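Local coordinates for vesicular integral-membrane protein VIP36 (Canis lupus familiaris, PDB 2DUR) that acts as a calcium-dependent lectin of the early secretory pathway, binding high-mannose glycans and taking part in the transport and sorting of the glycoproteins that carry them, at residues A[10-15]-A[51-56]; A[30-35]-A[41-46]; A[87-92]-A[197-202]. All coordinates share one frame; numbering follows the deposited sequence.

Interaction 1 (A[10-15]-A[51-56]); sequences HSLIKP and GSIWNH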
loop_
_atom_site.group_PDB
_atom_site.type_symbol
_atom_site.label_atom_id
_atom_site.label_comp_id
_atom_site.label_asym_id
_atom_site.label_seq_id
_atom_site.Cartn_x
_atom_site.Cartn_y
_atom_site.Cartn_z
ATOM N N HIS A 10 1.289 14.696 2.384
ATOM C CA HIS A 10 0.889 13.304 2.113
ATOM C C HIS A 10 2.092 12.379 2.015
ATOM O O HIS A 10 1.991 11.225 1.532
ATOM C CB HIS A 10 0.024 13.227 0.839
ATOM C CG HIS A 10 -1.256 14.001 0.924
ATOM N ND1 HIS A 10 -2.130 13.882 1.981
ATOM C CD2 HIS A 10 -1.813 14.902 0.073
ATOM C CE1 HIS A 10 -3.173 14.668 1.779
ATOM N NE2 HIS A 10 -3.006 15.297 0.626
ATOM N N SER A 11 3.244 12.853 2.495
ATOM C CA SER A 11 4.470 12.087 2.398
ATOM C C SER A 11 5.053 11.816 3.774
ATOM O O SER A 11 4.802 12.564 4.707
ATOM C CB SER A 11 5.521 12.839 1.556
ATOM O OG SER A 11 5.032 13.113 0.238
ATOM N N LEU A 12 5.842 10.756 3.855
ATOM C CA LEU A 12 6.529 10.344 5.072
ATOM C C LEU A 12 7.998 10.353 4.707
ATOM O O LEU A 12 8.461 9.554 3.898
ATOM C CB LEU A 12 6.082 8.928 5.476
ATOM C CG LEU A 12 6.862 8.274 6.634
ATOM C CD1 LEU A 12 6.249 8.676 7.988
ATOM C CD2 LEU A 12 6.968 6.750 6.473
ATOM N N ILE A 13 8.760 11.287 5.284
ATOM C CA ILE A 13 10.159 11.439 4.885
ATOM C C ILE A 13 11.007 11.660 6.138
ATOM O O ILE A 13 10.624 12.469 6.993
ATOM C CB ILE A 13 10.331 12.654 3.917
ATOM C CG1 ILE A 13 9.475 12.468 2.653
ATOM C CG2 ILE A 13 11.779 12.813 3.521
ATOM C CD1 ILE A 13 9.422 13.689 1.729
ATOM N N LYS A 14 12.116 10.930 6.250
ATOM C CA LYS A 14 12.988 11.071 7.432
ATOM C C LYS A 14 13.434 12.533 7.583
ATOM O O LYS A 14 13.680 13.201 6.571
ATOM C CB LYS A 14 14.128 10.034 7.521
ATOM C CG LYS A 14 15.036 9.788 6.329
ATOM C CD LYS A 14 15.967 8.602 6.671
ATOM C CE LYS A 14 16.134 7.586 5.523
ATOM N NZ LYS A 14 16.717 6.227 5.921
ATOM N N PRO A 15 13.510 13.031 8.844
ATOM C CA PRO A 15 13.479 12.272 10.098
ATOM C C PRO A 15 12.071 12.073 10.676
ATOM O O PRO A 15 11.904 11.755 11.870
ATOM C CB PRO A 15 14.323 13.149 11.031
ATOM C CG PRO A 15 14.029 14.571 10.556
ATOM C CD PRO A 15 13.600 14.483 9.096
ATOM N N GLY A 51 0.963 -3.620 12.758
ATOM C CA GLY A 51 1.303 -2.198 12.922
ATOM C C GLY A 51 0.856 -1.429 11.703
ATOM O O GLY A 51 0.791 -1.994 10.617
ATOM N N SER A 52 0.551 -0.154 11.878
ATOM C CA SER A 52 0.152 0.663 10.739
ATOM C C SER A 52 0.631 2.093 10.922
ATOM O O SER A 52 1.042 2.487 12.025
ATOM C CB SER A 52 -1.367 0.631 10.577
ATOM O OG SER A 52 -2.040 1.350 11.602
ATOM N N ILE A 53 0.572 2.852 9.828
ATOM C CA ILE A 53 0.763 4.304 9.845
ATOM C C ILE A 53 -0.346 4.895 8.969
ATOM O O ILE A 53 -0.757 4.292 7.959
ATOM C CB ILE A 53 2.175 4.749 9.326
ATOM C CG1 ILE A 53 2.471 4.221 7.913
ATOM C CG2 ILE A 53 3.280 4.316 10.290
ATOM C CD1 ILE A 53 3.745 4.822 7.307
ATOM N N TRP A 54 -0.882 6.030 9.393
ATOM C CA TRP A 54 -2.005 6.644 8.708
ATOM C C TRP A 54 -1.760 8.134 8.567
ATOM O O TRP A 54 -1.457 8.812 9.537
ATOM C CB TRP A 54 -3.320 6.343 9.434
ATOM C CG TRP A 54 -3.715 4.900 9.213
ATOM C CD1 TRP A 54 -3.496 3.832 10.050
ATOM C CD2 TRP A 54 -4.372 4.378 8.050
ATOM N NE1 TRP A 54 -4.001 2.668 9.476
ATOM C CE2 TRP A 54 -4.530 2.976 8.247
ATOM C CE3 TRP A 54 -4.839 4.956 6.855
ATOM C CZ2 TRP A 54 -5.144 2.146 7.294
ATOM C CZ3 TRP A 54 -5.457 4.128 5.897
ATOM C CH2 TRP A 54 -5.592 2.733 6.127
ATOM N N ASN A 55 -1.883 8.637 7.342
ATOM C CA ASN A 55 -1.659 10.072 7.054
ATOM C C ASN A 55 -2.762 10.879 7.712
ATOM O O ASN A 55 -3.915 10.443 7.753
ATOM C CB ASN A 55 -1.637 10.210 5.518
ATOM C CG ASN A 55 -1.098 11.542 4.994
ATOM O OD1 ASN A 55 -1.571 11.988 3.944
ATOM N ND2 ASN A 55 -0.085 12.126 5.632
ATOM N N HIS A 56 -2.417 12.049 8.269
ATOM C CA HIS A 56 -3.387 12.896 8.972
ATOM C C HIS A 56 -4.493 13.466 8.089
ATOM O O HIS A 56 -5.652 13.499 8.485
ATOM C CB HIS A 56 -2.657 14.085 9.600
ATOM C CG HIS A 56 -2.034 13.784 10.923
ATOM N ND1 HIS A 56 -1.844 14.754 11.884
ATOM C CD2 HIS A 56 -1.559 12.632 11.450
ATOM C CE1 HIS A 56 -1.279 14.210 12.948
ATOM N NE2 HIS A 56 -1.092 12.926 12.710
#

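Interaction 2 (A[30-35]-A[41-46]); sequences QGSTIL and RLTPDE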
loop_
_atom_site.group_PDB
_atom_site.type_symbol
_atom_site.label_atom_id
_atom_site.label_comp_id
_atom_site.label_asym_id
_atom_site.label_seq_id
_atom_site.Cartn_x
_atom_site.Cartn_y
_atom_site.Cartn_z
ATOM N N GLN A 30 0.619 3.486 14.696
ATOM C CA GLN A 30 -0.379 2.644 15.396
ATOM C C GLN A 30 0.110 1.207 15.528
ATOM O O GLN A 30 0.902 0.711 14.723
ATOM C CB GLN A 30 -1.744 2.679 14.657
ATOM C CG GLN A 30 -2.874 1.888 15.350
ATOM C CD GLN A 30 -2.790 0.388 15.081
ATOM O OE1 GLN A 30 -2.263 -0.036 14.054
ATOM N NE2 GLN A 30 -3.321 -0.419 16.007
ATOM N N GLY A 31 -0.358 0.514 16.572
ATOM C CA GLY A 31 0.001 -0.907 16.693
ATOM C C GLY A 31 1.486 -1.119 16.982
ATOM O O GLY A 31 2.131 -0.290 17.622
ATOM N N SER A 32 2.018 -2.224 16.484
ATOM C CA SER A 32 3.414 -2.592 16.722
ATOM C C SER A 32 4.431 -1.616 16.130
ATOM O O SER A 32 5.609 -1.710 16.464
ATOM C CB SER A 32 3.722 -4.014 16.234
ATOM O OG SER A 32 3.388 -4.163 14.844
ATOM N N THR A 33 3.966 -0.679 15.302
ATOM C CA THR A 33 4.872 0.283 14.645
ATOM C C THR A 33 5.827 0.979 15.627
ATOM O O THR A 33 5.398 1.489 16.655
ATOM C CB THR A 33 4.059 1.333 13.913
ATOM O OG1 THR A 33 3.293 0.652 12.911
ATOM C CG2 THR A 33 4.977 2.360 13.237
ATOM N N ILE A 34 7.111 1.009 15.274
ATOM C CA ILE A 34 8.076 1.855 15.990
ATOM C C ILE A 34 8.867 2.660 14.960
ATOM O O ILE A 34 8.826 2.349 13.769
ATOM C CB ILE A 34 9.039 1.037 16.884
ATOM C CG1 ILE A 34 10.003 0.200 16.032
ATOM C CG2 ILE A 34 8.227 0.154 17.892
ATOM C CD1 ILE A 34 11.261 -0.296 16.790
ATOM N N LEU A 35 9.599 3.655 15.455
ATOM C CA LEU A 35 10.358 4.608 14.658
ATOM C C LEU A 35 11.834 4.522 15.036
ATOM O O LEU A 35 12.172 4.347 16.219
ATOM C CB LEU A 35 9.897 6.028 15.003
ATOM C CG LEU A 35 8.642 6.797 14.558
ATOM C CD1 LEU A 35 8.776 7.394 13.142
ATOM C CD2 LEU A 35 7.376 5.997 14.702
ATOM N N ARG A 41 9.306 1.070 11.321
ATOM C CA ARG A 41 9.224 -0.373 11.257
ATOM C C ARG A 41 7.829 -0.754 11.698
ATOM O O ARG A 41 7.504 -0.601 12.867
ATOM C CB ARG A 41 10.265 -1.026 12.182
ATOM C CG ARG A 41 10.165 -2.548 12.254
ATOM C CD ARG A 41 11.470 -3.169 12.763
ATOM N NE ARG A 41 12.478 -3.031 11.715
ATOM C CZ ARG A 41 13.779 -3.265 11.867
ATOM N NH1 ARG A 41 14.264 -3.660 13.046
ATOM N NH2 ARG A 41 14.606 -3.096 10.827
ATOM N N LEU A 42 7.018 -1.236 10.750
ATOM C CA LEU A 42 5.634 -1.591 11.043
ATOM C C LEU A 42 5.541 -2.810 11.959
ATOM O O LEU A 42 4.694 -2.838 12.868
ATOM C CB LEU A 42 4.872 -1.846 9.742
ATOM C CG LEU A 42 4.822 -0.645 8.780
ATOM C CD1 LEU A 42 4.220 -1.101 7.439
ATOM C CD2 LEU A 42 4.018 0.468 9.366
ATOM N N THR A 43 6.348 -3.827 11.684
ATOM C CA THR A 43 6.491 -4.976 12.598
ATOM C C THR A 43 7.960 -5.351 12.709
ATOM O O THR A 43 8.686 -5.248 11.724
ATOM C CB THR A 43 5.723 -6.232 12.129
ATOM O OG1 THR A 43 6.357 -6.812 10.975
ATOM C CG2 THR A 43 4.235 -5.933 11.855
ATOM N N PRO A 44 8.380 -5.836 13.898
ATOM C CA PRO A 44 9.662 -6.494 13.971
ATOM C C PRO A 44 9.509 -7.927 13.473
ATOM O O PRO A 44 8.384 -8.384 13.158
ATOM C CB PRO A 44 9.937 -6.520 15.464
ATOM C CG PRO A 44 8.557 -6.672 16.082
ATOM C CD PRO A 44 7.645 -5.910 15.179
ATOM N N ASP A 45 10.632 -8.646 13.435
ATOM C CA ASP A 45 10.686 -10.033 13.016
ATOM C C ASP A 45 10.278 -10.901 14.208
ATOM O O ASP A 45 11.042 -11.744 14.691
ATOM C CB ASP A 45 12.113 -10.360 12.501
ATOM C CG ASP A 45 12.220 -11.671 11.765
ATOM O OD1 ASP A 45 11.209 -12.389 11.573
ATOM O OD2 ASP A 45 13.374 -12.005 11.347
ATOM N N GLU A 46 9.068 -10.644 14.695
ATOM C CA GLU A 46 8.499 -11.375 15.827
ATOM C C GLU A 46 7.073 -11.754 15.468
ATOM O O GLU A 46 6.457 -11.134 14.582
ATOM C CB GLU A 46 8.498 -10.485 17.066
ATOM C CG GLU A 46 9.922 -10.167 17.536
ATOM C CD GLU A 46 9.993 -9.109 18.617
ATOM O OE1 GLU A 46 8.954 -8.744 19.212
ATOM O OE2 GLU A 46 11.125 -8.637 18.874
HETATM O O HOH W 1 7.709 -2.581 14.833
#

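Interaction 3 (A[87-92]-A[197-202]); sequences LWYTRD and VRLPTG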
loop_
_atom_site.group_PDB
_atom_site.type_symbol
_atom_site.label_atom_id
_atom_site.label_comp_id
_atom_site.label_asym_id
_atom_site.label_seq_id
_atom_site.Cartn_x
_atom_site.Cartn_y
_atom_site.Cartn_z
ATOM N N LEU A 87 -0.609 -1.416 1.413
ATOM C CA LEU A 87 -0.672 0.022 1.207
ATOM C C LEU A 87 -2.120 0.358 0.953
ATOM O O LEU A 87 -2.780 -0.364 0.221
ATOM C CB LEU A 87 0.151 0.408 -0.028
ATOM C CG LEU A 87 1.607 -0.030 0.067
ATOM C CD1 LEU A 87 2.337 0.276 -1.238
ATOM C CD2 LEU A 87 2.307 0.647 1.261
ATOM N N TRP A 88 -2.588 1.461 1.533
ATOM C CA TRP A 88 -3.986 1.780 1.563
ATOM C C TRP A 88 -4.281 3.153 1.019
ATOM O O TRP A 88 -3.539 4.115 1.272
ATOM C CB TRP A 88 -4.484 1.740 3.015
ATOM C CG TRP A 88 -4.286 0.426 3.666
ATOM C CD1 TRP A 88 -3.295 0.083 4.543
ATOM C CD2 TRP A 88 -5.099 -0.739 3.498
ATOM N NE1 TRP A 88 -3.434 -1.238 4.929
ATOM C CE2 TRP A 88 -4.559 -1.753 4.334
ATOM C CE3 TRP A 88 -6.265 -1.020 2.737
ATOM C CZ2 TRP A 88 -5.109 -3.041 4.407
ATOM C CZ3 TRP A 88 -6.840 -2.307 2.842
ATOM C CH2 TRP A 88 -6.272 -3.296 3.676
ATOM N N TYR A 89 -5.398 3.243 0.312
ATOM C CA TYR A 89 -6.049 4.523 0.036
ATOM C C TYR A 89 -7.528 4.293 0.337
ATOM O O TYR A 89 -8.275 3.738 -0.480
ATOM C CB TYR A 89 -5.787 4.943 -1.413
ATOM C CG TYR A 89 -6.514 6.194 -1.819
ATOM C CD1 TYR A 89 -6.056 7.443 -1.409
ATOM C CD2 TYR A 89 -7.672 6.131 -2.609
ATOM C CE1 TYR A 89 -6.727 8.610 -1.770
ATOM C CE2 TYR A 89 -8.363 7.309 -2.991
ATOM C CZ TYR A 89 -7.866 8.539 -2.576
ATOM O OH TYR A 89 -8.536 9.695 -2.948
ATOM N N THR A 90 -7.927 4.651 1.556
ATOM C CA THR A 90 -9.211 4.184 2.083
ATOM C C THR A 90 -10.008 5.243 2.819
ATOM O O THR A 90 -9.471 6.230 3.324
ATOM C CB THR A 90 -9.047 2.957 3.025
ATOM O OG1 THR A 90 -8.157 3.277 4.110
ATOM C CG2 THR A 90 -8.528 1.734 2.269
ATOM N N ARG A 91 -11.306 4.994 2.913
ATOM C CA ARG A 91 -12.217 5.882 3.622
ATOM C C ARG A 91 -11.837 6.042 5.083
ATOM O O ARG A 91 -11.857 7.162 5.627
ATOM C CB ARG A 91 -13.626 5.321 3.541
ATOM C CG ARG A 91 -14.678 6.311 4.020
ATOM C CD ARG A 91 -16.022 5.598 4.143
ATOM N NE ARG A 91 -16.020 4.670 5.267
ATOM C CZ ARG A 91 -17.038 3.862 5.579
ATOM N NH1 ARG A 91 -18.143 3.818 4.823
ATOM N NH2 ARG A 91 -16.927 3.077 6.646
ATOM N N ASP A 92 -11.532 4.912 5.715
ATOM C CA ASP A 92 -11.268 4.861 7.144
ATOM C C ASP A 92 -9.770 4.742 7.377
ATOM O O ASP A 92 -9.007 4.313 6.491
ATOM C CB ASP A 92 -12.021 3.684 7.780
ATOM C CG ASP A 92 -13.543 3.827 7.669
ATOM O OD1 ASP A 92 -14.036 4.959 7.463
ATOM O OD2 ASP A 92 -14.252 2.815 7.756
ATOM N N VAL A 197 -10.902 1.796 -13.019
ATOM C CA VAL A 197 -10.912 1.836 -11.555
ATOM C C VAL A 197 -11.483 3.174 -11.078
ATOM O O VAL A 197 -10.937 4.226 -11.399
ATOM C CB VAL A 197 -9.500 1.601 -10.992
ATOM C CG1 VAL A 197 -9.468 1.841 -9.487
ATOM C CG2 VAL A 197 -8.986 0.202 -11.361
ATOM N N ARG A 198 -12.585 3.118 -10.315
ATOM C CA ARG A 198 -13.281 4.313 -9.816
ATOM C C ARG A 198 -13.019 4.472 -8.326
ATOM O O ARG A 198 -13.359 3.591 -7.547
ATOM C CB ARG A 198 -14.803 4.236 -10.067
ATOM C CG ARG A 198 -15.198 4.219 -11.545
ATOM C CD ARG A 198 -16.738 4.248 -11.789
ATOM N NE ARG A 198 -17.521 5.239 -11.028
ATOM C CZ ARG A 198 -17.608 6.543 -11.283
ATOM N NH1 ARG A 198 -16.925 7.102 -12.280
ATOM N NH2 ARG A 198 -18.376 7.308 -10.519
ATOM N N LEU A 199 -12.352 5.561 -7.959
ATOM C CA LEU A 199 -12.067 5.878 -6.557
ATOM C C LEU A 199 -12.383 7.333 -6.290
ATOM O O LEU A 199 -12.118 8.190 -7.154
ATOM C CB LEU A 199 -10.582 5.637 -6.257
ATOM C CG LEU A 199 -10.105 4.175 -6.339
ATOM C CD1 LEU A 199 -8.578 4.114 -6.237
ATOM C CD2 LEU A 199 -10.728 3.306 -5.263
ATOM N N PRO A 200 -12.958 7.632 -5.106
ATOM C CA PRO A 200 -13.207 9.034 -4.757
ATOM C C PRO A 200 -11.955 9.770 -4.280
ATOM O O PRO A 200 -10.938 9.142 -3.938
ATOM C CB PRO A 200 -14.197 8.907 -3.600
ATOM C CG PRO A 200 -13.771 7.624 -2.917
ATOM C CD PRO A 200 -13.426 6.708 -4.043
ATOM N N THR A 201 -12.042 11.094 -4.252
ATOM C CA THR A 201 -11.076 11.907 -3.518
ATOM C C THR A 201 -11.521 11.893 -2.050
ATOM O O THR A 201 -12.656 11.485 -1.757
ATOM C CB THR A 201 -11.105 13.355 -4.009
ATOM O OG1 THR A 201 -12.465 13.800 -4.070
ATOM C CG2 THR A 201 -10.432 13.489 -5.393
ATOM N N GLY A 202 -10.653 12.355 -1.144
ATOM C CA GLY A 202 -10.997 12.482 0.269
ATOM C C GLY A 202 -10.665 11.252 1.118
ATOM O O GLY A 202 -11.070 11.168 2.285
HETATM O O HOH W 2 -12.546 9.450 4.124
#

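Interaction 1 (A[10-15]-A[51-56])
His10 and Asn55 make the tight polar part of this contact. The imidazole ND1 of His10 gives its hydrogen to Asn55 OD1 at 2.8 Å, in a nearly straight bond of 167°. The oxygen sits at the ring edge, close to the imidazole plane, and the nitrogen in turn lies in the plane of the amide carbonyl, although ring and amide planes are turned 71° apart. Asn55 reaches the loop because its CG stands anti to its own backbone N (chi1 -166°), which carries the amide across until OD1 also lies 3.3 Å from His10 CA. The other end of the amide is engaged too: ND2 donates to the backbone O of Glu9, so the side chain holds two successive residues of the N-terminal loop. Asparagine suits the place, having an acceptor and a donor on one flat group.

The apolar part, equally buried, lies further along, where Leu12 and Ile53 meet tip to tip, CD2 to CD1 at 3.8 Å. Branched apolar chains fit here, between the two sheets of the legume-lectin-like beta sandwich, with Trp27, Phe29, Ile220 and Met223 packed around them. The loose, solvent side begins beyond Leu12, where the loop parts from strand 49-55 and runs outward to exposed Lys14 and to Pro15, which follows a cis peptide bond.

ND1 must carry a proton in this bond; the neutral amide oxygen that meets the buried N-H would probably not by itself require a charged imidazole.

Interaction 2 (A[30-35]-A[41-46])
Ile34 and Arg41 lie side by side and point the same way, with Ile34 CG1 4.0 Å from Arg41 CB. They form an antiparallel hydrogen-bonded pair: Ile34 N donates to Arg41 O at 2.9 Å, and Arg41 N returns a bond of 2.8 Å to Ile34 O. The CB end of the arginine thus rests beside the isoleucine, while its chain, bent at chi3, leads away to a salt bridge with Asp219; a long side chain with an apolar stem serves both ends.

Thr33 and Leu42 are likewise alongside each other, OG1 to CD2 at 3.6 Å; the threonine hydroxyl has acceptors within reach in Ser52 O and Gln30 O. Leu42 turns inward onto Ile53 and Ala209, as befits an apolar residue at the corner where the chain turns. Ser32 behaves differently, reaching across to the backbone. Its OG, set between the backbone N and carbonyl carbon (chi1 56°), donates to Leu42 O at 2.7 Å, in the carbonyl plane, and touches Thr43 CG2. A water bridges Ser32 O and Arg41 O, donating to both.

The type II' turn from Gln30 to Thr33, with Gly31 at positive phi, links strand 27-31 of one sheet to this hairpin of the other. Where the strand pairing ends, the serine hydroxyl serves Leu42 O, which the poorly angled Thr33 N does not bond, while the water adds a second donor to Arg41 O.

Interaction 3 (A[87-92]-A[197-202])
One side-chain hydrogen bond joins the segments directly: the phenol OH of Tyr89 donates to Pro200 O at 2.7 Å. The acceptor lies at the ring edge, in plane, and the hydroxyl in turn meets a lone pair in the plane of the carbonyl. CG of Tyr89 is anti to the backbone N (chi1 175°), which sends the long ring out from its strand to this distant loop; the phenol's length suits a span in which the nearest CA atoms, Tyr89 and Leu199, are 9.0 Å apart.

Apolar contact is slighter, Tyr89 CD2 meeting Leu199 CD1 at 4.2 Å, with the rings of Trp64, Tyr203 and Phe205 around the tyrosine. Strands 84-90 and 189-198 belong to opposite sheets of the L-type lectin sandwich, and Tyr89 reaches from the seven-stranded one to the loop 199-202 that leads from strand 189-198 into strand 204-211.

A water supplies a second polar link, donating to Arg91 O at 2.8 Å and to Gly202 O at 2.9 Å. Gly202, at phi 91°, takes a backbone shape that favours glycine. Within 87-92, Thr90 OG1 donates to Asp92 O at 2.7 Å, and Arg91 grips the Asp92 carboxylate side-on, NE to OD1 and NH2 to OD2.

From the N terminus, interaction 1 opens first, and its return at 51-56 closes a loop that contains the whole of interaction 2. The latter closes only a short hairpin loop between 30-35 and 41-46. Interaction 3 starts after both have closed and brings 197-202 back over more than a hundred residues, so it follows in series and nothing crosses. Interactions 1 and 2 touch: Ser52 OG and Gln30 OE1, 2.8 Å apart, are probably hydrogen-bonded between neighbouring strands. Interactions 1 and 3 meet where Trp54 packs on Trp88 and Thr90. Both bring loops to the seven-stranded sheet, whereas interaction 2 holds the edge hairpin of the eight-stranded sheet, reached from strand 27-31 through the turn.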